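PDB 3HJ9: oxidoreductase from Ralstonia eutropha, which binds flavin mononucleotide and probably acts as an FMN-dependent oxidoreductase of the nitroreductase family. Local coordinates for residues 32-37 / 110-115; 93-98 / 104-109; 162-167 / 204-209. All blocks are in the same frame, centred on the assembly; numbering follows the deposited sequence.

Overall arrangement
The three contacts share one antiparallel sheet. Contact 2 is the hairpin of strands 94-100 and 103-108; contact 1 continues from it, since strand 113-116 pairs with 103-108, and C113 O is 2.8 Å from D108 N. Contact 3 sets helix 156-177 on strand 203-212. It reaches contact 2 through M167, whose SE comes within 3.5 Å of I94 CG2. Centres of contacts 2 and 3 are about 11 Å apart, those of 1 and 3 about 20 Å. In contact 3 the L207 side chain is about 4 Å from a bound FMN, and A162 also lines a flavin pocket; contact 1 is remote from the flavin. Contacts 1 and 3 both touch the second subunit.

Contact 1. Residues 32-37 / 110-115; sequences PEPDRT and VHHCLE
H112 swings its ring toward P32 and P34 with CG anti to the backbone N (chi1 -170°) and the imidazole turned to a chi2 of 56°. The residue sits at a G1 beta bulge, where H112 and C113 together face D108 as the chain turns from strand 103-108 into strand 113-116. Its positive phi fits that bulge position, and from there the ring reaches the loop that follows strand 28-30. The carbonyl of P32 meets the imidazole at its edge, in the ring plane. NE2 gives P32 O a weak, strongly bent hydrogen bond of 3.1 Å, with an N-H...O angle of 124°. S66 OG of helix 62-73 bonds to both of these atoms and so ties the imidazole and the loop to the helix. The other ring nitrogen, ND1, is bonded to Y107 OH; engagement of both nitrogens should restrain the rotation of the ring. P34 arrives from the direction opposite to H112. Its ring and the imidazole both pack on W70, and P34 also touches W47 of the second subunit. The proline meets the histidine obliquely, with P34 CD 4.0 Å from H112 NE2.

Contact 2. Residues 93-98 / 104-109; sequences VIDVYV and LYRYDP
Y97 and R106 stand side by side on one face of the sheet, pointing the same way, and the aliphatic part of the arginine runs over a face of the tyrosine ring. R106 CG lies 4.0 Å from the Y97 ring centroid and only 16° off the ring normal, a CH-pi contact. Beyond it R106 CD comes 3.5 Å from Y97 OH. The arginine chain then bends at chi3 (63°), and the guanidinium plane ends up 62° from that of the ring, so the charged group does not stack on the phenol. Its NH2 instead forms a salt bridge with E115 on the next strand, while nearby D95 pairs with R147. L104 flanks the tyrosine near its root, Y97 CB being 4.0 Å from L104 CD1.

The other face of the sheet carries V98 and Y105, and V98 and Y107 pack on L69 of helix 62-73. The Y105 ring leads away from V98 to bond E26 O through its hydroxyl.

Backbone bonds lock this layout. V98 and Y105 are a hydrogen-bonded pair, V98 N to Y105 O at 2.7 Å and Y105 N to V98 O at 2.8 Å, with Y97 and R106 the adjoining non-hydrogen-bonded pair. One step further, Y107 N reaches V96 O at 2.9 Å. The return bond is missing: a water accepts from V96 N at 2.8 Å and donates to Y107 O at 2.9 Å, bridging strands that have begun to part. Fully paired near its turn, and held farther out by one direct bond and a water, this is an antiparallel beta hairpin, formed by strands 94-100 and 103-108 of the central nitroreductase sheet.

Contact 3. Residues 162-167 / 204-209; sequences AAAGAM and EPILSQ
Helix 156-177 packs against the central sheet of this nitroreductase-family protein, and here it lies on strand 203-212 close to bound flavin. The short segments run in nearly the same direction, their axes 23° apart and 8.5 Å from each other at closest approach. Small helix residues permit this approach: the nearest CA atoms, those of A164 and L207, are 6.9 Å apart.

On the strand side L207 does most of the touching, through its CD1 methyl. With CG beside the backbone N and anti to the carbonyl carbon (chi1 -62°), and with an extended second torsion (chi2 170°), the leucine directs CD1 at the helix. That methyl lies 3.8 Å from A164 CB and equally far from A164 C, and G165 N is 3.9 Å away from it. It therefore rests on the helix backbone at the A164-G165 junction as well as on the alanine methyl. I206 adds a looser touch, its CG2 branch 4.4 Å from A164 CB. Both neighbours point toward the helix because the strand is irregular here: I206 and L207 together face F141 of strand 137-144, a classic beta bulge.

No hydrogen bond joins the two segments, and their surroundings are those of a subunit interface, where I206 packs on T158 of the second subunit and A162 on that subunit's L207. A162 touches one FMN, while L207, next to G186 and packed on A162 of the second subunit, comes near what is probably the other. This helix-on-sheet layer, shared by two subunits, thus helps to frame what are probably two flavin pockets at the dimer interface, as in other nitroreductases.

Contact 1. Residues 32-37 / 110-115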
loop_
_atom_site.group_PDB
_atom_site.type_symbol
_atom_site.label_atom_id
_atom_site.label_comp_id
_atom_site.label_asym_id
_atom_site.label_seq_id
_atom_site.Cartn_x
_atom_site.Cartn_y
_atom_site.Cartn_z
ATOM N N PRO A 32 -9.743 -19.635 11.913
ATOM C CA PRO A 32 -11.208 -19.523 11.848
ATOM C C PRO A 32 -11.646 -18.550 10.767
ATOM O O PRO A 32 -10.840 -17.705 10.324
ATOM C CB PRO A 32 -11.576 -19.023 13.253
ATOM C CG PRO A 32 -10.388 -18.270 13.687
ATOM C CD PRO A 32 -9.226 -19.045 13.163
ATOM N N GLU A 33 -12.894 -18.687 10.319
ATOM C CA GLU A 33 -13.426 -17.811 9.268
ATOM C C GLU A 33 -13.403 -16.362 9.716
ATOM O O GLU A 33 -13.812 -16.083 10.823
ATOM C CB GLU A 33 -14.876 -18.153 8.868
ATOM C CG GLU A 33 -14.980 -19.322 7.944
ATOM C CD GLU A 33 -16.339 -19.419 7.265
ATOM O OE1 GLU A 33 -17.369 -19.539 7.998
ATOM O OE2 GLU A 33 -16.355 -19.393 5.993
ATOM N N PRO A 34 -12.933 -15.443 8.859
ATOM C CA PRO A 34 -12.921 -14.030 9.245
ATOM C C PRO A 34 -14.340 -13.378 9.263
ATOM O O PRO A 34 -15.215 -13.827 8.508
ATOM C CB PRO A 34 -12.015 -13.404 8.177
ATOM C CG PRO A 34 -12.239 -14.232 6.974
ATOM C CD PRO A 34 -12.479 -15.636 7.471
ATOM N N ASP A 35 -14.554 -12.395 10.162
ATOM C CA ASP A 35 -15.845 -11.675 10.242
ATOM C C ASP A 35 -15.985 -10.761 9.015
ATOM O O ASP A 35 -15.017 -10.299 8.455
ATOM C CB ASP A 35 -15.998 -10.854 11.544
ATOM C CG ASP A 35 -17.448 -10.401 11.796
ATOM O OD1 ASP A 35 -17.677 -9.282 12.296
ATOM O OD2 ASP A 35 -18.371 -11.158 11.458
ATOM N N ARG A 36 -17.217 -10.499 8.631
ATOM C CA ARG A 36 -17.533 -9.706 7.434
ATOM C C ARG A 36 -18.291 -8.407 7.654
ATOM O O ARG A 36 -18.058 -7.431 6.942
ATOM C CB ARG A 36 -18.220 -10.619 6.358
ATOM C CG ARG A 36 -18.611 -12.073 6.807
ATOM C CD ARG A 36 -19.262 -12.899 5.690
ATOM N NE ARG A 36 -18.402 -13.448 4.625
ATOM C CZ ARG A 36 -18.855 -14.187 3.598
ATOM N NH1 ARG A 36 -20.160 -14.486 3.469
ATOM N NH2 ARG A 36 -18.003 -14.639 2.678
ATOM N N THR A 37 -19.208 -8.411 8.609
ATOM C CA THR A 37 -19.979 -7.231 8.912
ATOM C C THR A 37 -19.154 -6.276 9.790
ATOM O O THR A 37 -18.442 -5.421 9.267
ATOM C CB THR A 37 -21.338 -7.584 9.583
ATOM O OG1 THR A 37 -21.105 -8.459 10.694
ATOM C CG2 THR A 37 -22.284 -8.259 8.590
ATOM N N VAL A 110 -6.255 -19.201 -0.317
ATOM C CA VAL A 110 -7.348 -20.010 -0.843
ATOM C C VAL A 110 -7.948 -20.936 0.235
ATOM O O VAL A 110 -9.157 -21.129 0.249
ATOM C CB VAL A 110 -6.912 -20.789 -2.134
ATOM C CG1 VAL A 110 -7.982 -21.806 -2.574
ATOM C CG2 VAL A 110 -6.549 -19.786 -3.252
ATOM N N HIS A 111 -7.098 -21.462 1.130
ATOM C CA HIS A 111 -7.516 -22.350 2.218
ATOM C C HIS A 111 -7.493 -21.708 3.598
ATOM O O HIS A 111 -7.848 -22.369 4.575
ATOM C CB HIS A 111 -6.664 -23.630 2.214
ATOM C CG HIS A 111 -6.751 -24.395 0.936
ATOM N ND1 HIS A 111 -7.811 -25.222 0.643
ATOM C CD2 HIS A 111 -5.937 -24.425 -0.145
ATOM C CE1 HIS A 111 -7.637 -25.745 -0.556
ATOM N NE2 HIS A 111 -6.504 -25.278 -1.052
ATOM N N HIS A 112 -7.099 -20.437 3.673
ATOM C CA HIS A 112 -7.044 -19.644 4.880
ATOM C C HIS A 112 -6.394 -20.423 6.021
ATOM O O HIS A 112 -7.013 -20.716 7.023
ATOM C CB HIS A 112 -8.432 -19.098 5.239
ATOM C CG HIS A 112 -8.426 -18.084 6.341
ATOM N ND1 HIS A 112 -7.672 -16.932 6.285
ATOM C CD2 HIS A 112 -9.106 -18.033 7.513
ATOM C CE1 HIS A 112 -7.859 -16.233 7.388
ATOM N NE2 HIS A 112 -8.721 -16.880 8.150
ATOM N N CYS A 113 -5.159 -20.834 5.784
ATOM C CA CYS A 113 -4.384 -21.524 6.786
ATOM C C CYS A 113 -2.913 -21.172 6.629
ATOM O O CYS A 113 -2.516 -20.597 5.610
ATOM C CB CYS A 113 -4.601 -23.027 6.662
ATOM S SG CYS A 113 -3.987 -23.639 5.136
ATOM N N LEU A 114 -2.144 -21.581 7.632
ATOM C CA LEU A 114 -0.687 -21.399 7.715
ATOM C C LEU A 114 0.018 -22.764 7.522
ATOM O O LEU A 114 -0.343 -23.735 8.147
ATOM C CB LEU A 114 -0.335 -20.797 9.079
ATOM C CG LEU A 114 -0.810 -19.363 9.402
ATOM C CD1 LEU A 114 -0.573 -19.022 10.893
ATOM C CD2 LEU A 114 -0.098 -18.430 8.493
ATOM N N GLU A 115 0.996 -22.811 6.627
ATOM C CA GLU A 115 1.786 -24.009 6.297
ATOM C C GLU A 115 3.212 -23.744 6.769
ATOM O O GLU A 115 3.765 -22.690 6.468
ATOM C CB GLU A 115 1.789 -24.230 4.788
ATOM C CG GLU A 115 0.426 -24.543 4.203
ATOM C CD GLU A 115 0.445 -24.816 2.664
ATOM O OE1 GLU A 115 -0.075 -25.888 2.261
ATOM O OE2 GLU A 115 0.981 -23.994 1.867
#

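Contact 2. Residues 93-98 / 104-109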
loop_
_atom_site.group_PDB
_atom_site.type_symbol
_atom_site.label_atom_id
_atom_site.label_comp_id
_atom_site.label_asym_id
_atom_site.label_seq_id
_atom_site.Cartn_x
_atom_site.Cartn_y
_atom_site.Cartn_z
ATOM N N VAL A 93 1.707 -11.990 -6.898
ATOM C CA VAL A 93 3.146 -11.711 -6.897
ATOM C C VAL A 93 3.768 -11.761 -5.488
ATOM O O VAL A 93 4.954 -12.082 -5.366
ATOM C CB VAL A 93 3.494 -10.405 -7.660
ATOM C CG1 VAL A 93 3.015 -10.551 -9.136
ATOM C CG2 VAL A 93 2.920 -9.128 -6.943
ATOM N N ILE A 94 2.969 -11.488 -4.453
ATOM C CA ILE A 94 3.409 -11.473 -3.067
ATOM C C ILE A 94 2.772 -12.619 -2.262
ATOM O O ILE A 94 1.570 -12.795 -2.307
ATOM C CB ILE A 94 3.066 -10.103 -2.380
ATOM C CG1 ILE A 94 3.839 -8.939 -3.036
ATOM C CG2 ILE A 94 3.354 -10.108 -0.888
ATOM C CD1 ILE A 94 5.397 -9.037 -2.948
ATOM N N ASP A 95 3.619 -13.369 -1.540
ATOM C CA ASP A 95 3.221 -14.394 -0.599
ATOM C C ASP A 95 3.546 -13.817 0.771
ATOM O O ASP A 95 4.606 -13.205 0.976
ATOM C CB ASP A 95 4.017 -15.698 -0.776
ATOM C CG ASP A 95 3.675 -16.451 -2.052
ATOM O OD1 ASP A 95 2.545 -16.328 -2.588
ATOM O OD2 ASP A 95 4.555 -17.200 -2.540
ATOM N N VAL A 96 2.640 -14.012 1.713
ATOM C CA VAL A 96 2.812 -13.506 3.036
ATOM C C VAL A 96 3.259 -14.638 3.929
ATOM O O VAL A 96 2.599 -15.662 4.026
ATOM C CB VAL A 96 1.536 -12.847 3.569
ATOM C CG1 VAL A 96 1.762 -12.418 5.006
ATOM C CG2 VAL A 96 1.180 -11.661 2.704
ATOM N N TYR A 97 4.374 -14.411 4.603
ATOM C CA TYR A 97 4.940 -15.333 5.561
ATOM C C TYR A 97 4.738 -14.725 6.921
ATOM O O TYR A 97 4.692 -13.500 7.049
ATOM C CB TYR A 97 6.430 -15.561 5.296
ATOM C CG TYR A 97 6.701 -16.463 4.116
ATOM C CD1 TYR A 97 6.604 -15.976 2.810
ATOM C CD2 TYR A 97 7.055 -17.803 4.297
ATOM C CE1 TYR A 97 6.864 -16.785 1.714
ATOM C CE2 TYR A 97 7.310 -18.623 3.219
ATOM C CZ TYR A 97 7.184 -18.121 1.917
ATOM O OH TYR A 97 7.425 -18.944 0.856
ATOM N N VAL A 98 4.667 -15.576 7.936
ATOM C CA VAL A 98 4.470 -15.128 9.317
ATOM C C VAL A 98 5.526 -15.774 10.212
ATOM O O VAL A 98 5.577 -17.006 10.287
ATOM C CB VAL A 98 3.049 -15.530 9.876
ATOM C CG1 VAL A 98 2.747 -14.763 11.130
ATOM C CG2 VAL A 98 1.948 -15.303 8.856
ATOM N N LEU A 104 8.168 -20.366 11.324
ATOM C CA LEU A 104 7.934 -19.506 10.164
ATOM C C LEU A 104 6.890 -20.229 9.316
ATOM O O LEU A 104 7.122 -21.383 8.903
ATOM C CB LEU A 104 9.204 -19.262 9.324
ATOM C CG LEU A 104 8.999 -18.446 8.013
ATOM C CD1 LEU A 104 8.661 -16.972 8.292
ATOM C CD2 LEU A 104 10.198 -18.587 7.096
ATOM N N TYR A 105 5.793 -19.542 9.008
ATOM C CA TYR A 105 4.705 -20.084 8.203
ATOM C C TYR A 105 4.425 -19.272 6.966
ATOM O O TYR A 105 4.690 -18.085 6.965
ATOM C CB TYR A 105 3.409 -20.134 9.035
ATOM C CG TYR A 105 3.447 -21.165 10.127
ATOM C CD1 TYR A 105 4.099 -20.903 11.334
ATOM C CD2 TYR A 105 2.870 -22.419 9.947
ATOM C CE1 TYR A 105 4.170 -21.890 12.357
ATOM C CE2 TYR A 105 2.921 -23.400 10.959
ATOM C CZ TYR A 105 3.558 -23.138 12.144
ATOM O OH TYR A 105 3.600 -24.117 13.097
ATOM N N ARG A 106 3.882 -19.925 5.933
ATOM C CA ARG A 106 3.389 -19.252 4.741
ATOM C C ARG A 106 1.854 -19.291 4.830
ATOM O O ARG A 106 1.252 -20.355 5.055
ATOM C CB ARG A 106 3.842 -19.909 3.436
ATOM C CG ARG A 106 3.511 -19.063 2.194
ATOM C CD ARG A 106 4.037 -19.682 0.937
ATOM N NE ARG A 106 3.416 -20.976 0.686
ATOM C CZ ARG A 106 3.848 -21.895 -0.190
ATOM N NH1 ARG A 106 4.921 -21.692 -0.967
ATOM N NH2 ARG A 106 3.179 -23.046 -0.304
ATOM N N TYR A 107 1.242 -18.122 4.656
ATOM C CA TYR A 107 -0.202 -17.993 4.620
ATOM C C TYR A 107 -0.707 -18.418 3.245
ATOM O O TYR A 107 -0.246 -17.906 2.240
ATOM C CB TYR A 107 -0.627 -16.557 4.913
ATOM C CG TYR A 107 -2.101 -16.340 4.778
ATOM C CD1 TYR A 107 -2.997 -16.961 5.648
ATOM C CD2 TYR A 107 -2.624 -15.485 3.796
ATOM C CE1 TYR A 107 -4.397 -16.753 5.526
ATOM C CE2 TYR A 107 -4.014 -15.258 3.691
ATOM C CZ TYR A 107 -4.888 -15.905 4.551
ATOM O OH TYR A 107 -6.239 -15.702 4.436
ATOM N N ASP A 108 -1.657 -19.346 3.228
ATOM C CA ASP A 108 -2.310 -19.836 2.024
ATOM C C ASP A 108 -3.697 -19.154 2.012
ATOM O O ASP A 108 -4.570 -19.547 2.785
ATOM C CB ASP A 108 -2.428 -21.358 2.090
ATOM C CG ASP A 108 -3.166 -21.955 0.926
ATOM O OD1 ASP A 108 -3.647 -21.262 0.010
ATOM O OD2 ASP A 108 -3.289 -23.183 0.946
ATOM N N PRO A 109 -3.912 -18.167 1.117
ATOM C CA PRO A 109 -5.232 -17.487 1.083
ATOM C C PRO A 109 -6.427 -18.311 0.660
ATOM O O PRO A 109 -7.483 -18.141 1.241
ATOM C CB PRO A 109 -5.014 -16.379 0.068
ATOM C CG PRO A 109 -3.565 -16.122 0.110
ATOM C CD PRO A 109 -2.966 -17.475 0.222
HETATM O O HOH W 1 0.154 -15.235 1.205
#

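Contact 3. Residues 162-167 / 204-209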
loop_
_atom_site.group_PDB
_atom_site.type_symbol
_atom_site.label_atom_id
_atom_site.label_comp_id
_atom_site.label_asym_id
_atom_site.label_seq_id
_atom_site.Cartn_x
_atom_site.Cartn_y
_atom_site.Cartn_z
ATOM N N ALA A 162 4.732 -1.981 -4.479
ATOM C CA ALA A 162 3.373 -1.383 -4.408
ATOM C C ALA A 162 2.336 -2.375 -3.872
ATOM O O ALA A 162 1.575 -2.035 -2.937
ATOM C CB ALA A 162 2.915 -0.826 -5.769
ATOM N N ALA A 163 2.347 -3.599 -4.426
ATOM C CA ALA A 163 1.492 -4.727 -3.969
ATOM C C ALA A 163 1.758 -5.015 -2.498
ATOM O O ALA A 163 0.809 -5.040 -1.716
ATOM C CB ALA A 163 1.740 -6.002 -4.817
ATOM N N ALA A 164 3.035 -5.182 -2.120
ATOM C CA ALA A 164 3.407 -5.379 -0.703
ATOM C C ALA A 164 2.970 -4.197 0.213
ATOM O O ALA A 164 2.440 -4.418 1.319
ATOM C CB ALA A 164 4.886 -5.684 -0.547
ATOM N N GLY A 165 3.123 -2.966 -0.298
ATOM C CA GLY A 165 2.677 -1.776 0.398
ATOM C C GLY A 165 1.181 -1.747 0.688
ATOM O O GLY A 165 0.762 -1.354 1.759
ATOM N N ALA A 166 0.385 -2.112 -0.315
ATOM C CA ALA A 166 -1.073 -2.172 -0.212
ATOM C C ALA A 166 -1.486 -3.198 0.809
ATOM O O ALA A 166 -2.341 -2.931 1.644
ATOM C CB ALA A 166 -1.682 -2.509 -1.539
HETATM N N MSE A 167 -0.830 -4.354 0.772
HETATM C CA MSE A 167 -1.145 -5.451 1.685
HETATM C C MSE A 167 -0.742 -5.092 3.103
HETATM O O MSE A 167 -1.496 -5.344 4.068
HETATM C CB MSE A 167 -0.449 -6.737 1.251
HETATM C CG MSE A 167 -0.927 -7.186 -0.096
HETATM SE SE MSE A 167 0.312 -8.453 -0.895
HETATM C CE MSE A 167 -0.485 -10.088 -0.337
ATOM N N GLU A 204 11.952 -13.293 -3.176
ATOM C CA GLU A 204 12.688 -12.166 -2.596
ATOM C C GLU A 204 11.862 -11.443 -1.528
ATOM O O GLU A 204 10.784 -10.950 -1.850
ATOM C CB GLU A 204 13.034 -11.170 -3.707
ATOM C CG GLU A 204 13.757 -9.906 -3.213
ATOM C CD GLU A 204 14.164 -8.966 -4.322
ATOM O OE1 GLU A 204 13.313 -8.739 -5.215
ATOM O OE2 GLU A 204 15.304 -8.416 -4.251
ATOM N N PRO A 205 12.355 -11.383 -0.265
ATOM C CA PRO A 205 11.672 -10.568 0.746
ATOM C C PRO A 205 11.717 -9.094 0.339
ATOM O O PRO A 205 12.791 -8.630 -0.046
ATOM C CB PRO A 205 12.506 -10.776 2.032
ATOM C CG PRO A 205 13.466 -11.862 1.751
ATOM C CD PRO A 205 13.540 -12.091 0.274
ATOM N N ILE A 206 10.572 -8.407 0.379
ATOM C CA ILE A 206 10.451 -6.995 -0.029
ATOM C C ILE A 206 10.253 -6.066 1.172
ATOM O O ILE A 206 10.840 -5.016 1.235
ATOM C CB ILE A 206 9.233 -6.778 -1.029
ATOM C CG1 ILE A 206 9.389 -7.622 -2.287
ATOM C CG2 ILE A 206 9.190 -5.342 -1.539
ATOM C CD1 ILE A 206 10.786 -7.395 -3.029
ATOM N N LEU A 207 9.329 -6.426 2.050
ATOM C CA LEU A 207 9.026 -5.695 3.275
ATOM C C LEU A 207 8.687 -6.671 4.372
ATOM O O LEU A 207 8.238 -7.788 4.092
ATOM C CB LEU A 207 7.770 -4.821 3.087
ATOM C CG LEU A 207 7.721 -3.698 2.076
ATOM C CD1 LEU A 207 6.250 -3.194 1.948
ATOM C CD2 LEU A 207 8.699 -2.561 2.455
ATOM N N SER A 208 8.942 -6.275 5.610
ATOM C CA SER A 208 8.437 -7.018 6.759
ATOM C C SER A 208 7.518 -6.062 7.555
ATOM O O SER A 208 7.460 -4.843 7.283
ATOM C CB SER A 208 9.550 -7.597 7.623
ATOM O OG SER A 208 10.308 -6.548 8.145
ATOM N N GLN A 209 6.760 -6.618 8.493
ATOM C CA GLN A 209 5.893 -5.792 9.353
ATOM C C GLN A 209 5.754 -6.429 10.710
ATOM O O GLN A 209 5.278 -7.576 10.825
ATOM C CB GLN A 209 4.548 -5.603 8.693
ATOM C CG GLN A 209 3.626 -4.513 9.285
ATOM C CD GLN A 209 2.344 -4.379 8.437
ATOM O OE1 GLN A 209 1.963 -5.340 7.754
ATOM N NE2 GLN A 209 1.697 -3.200 8.453
#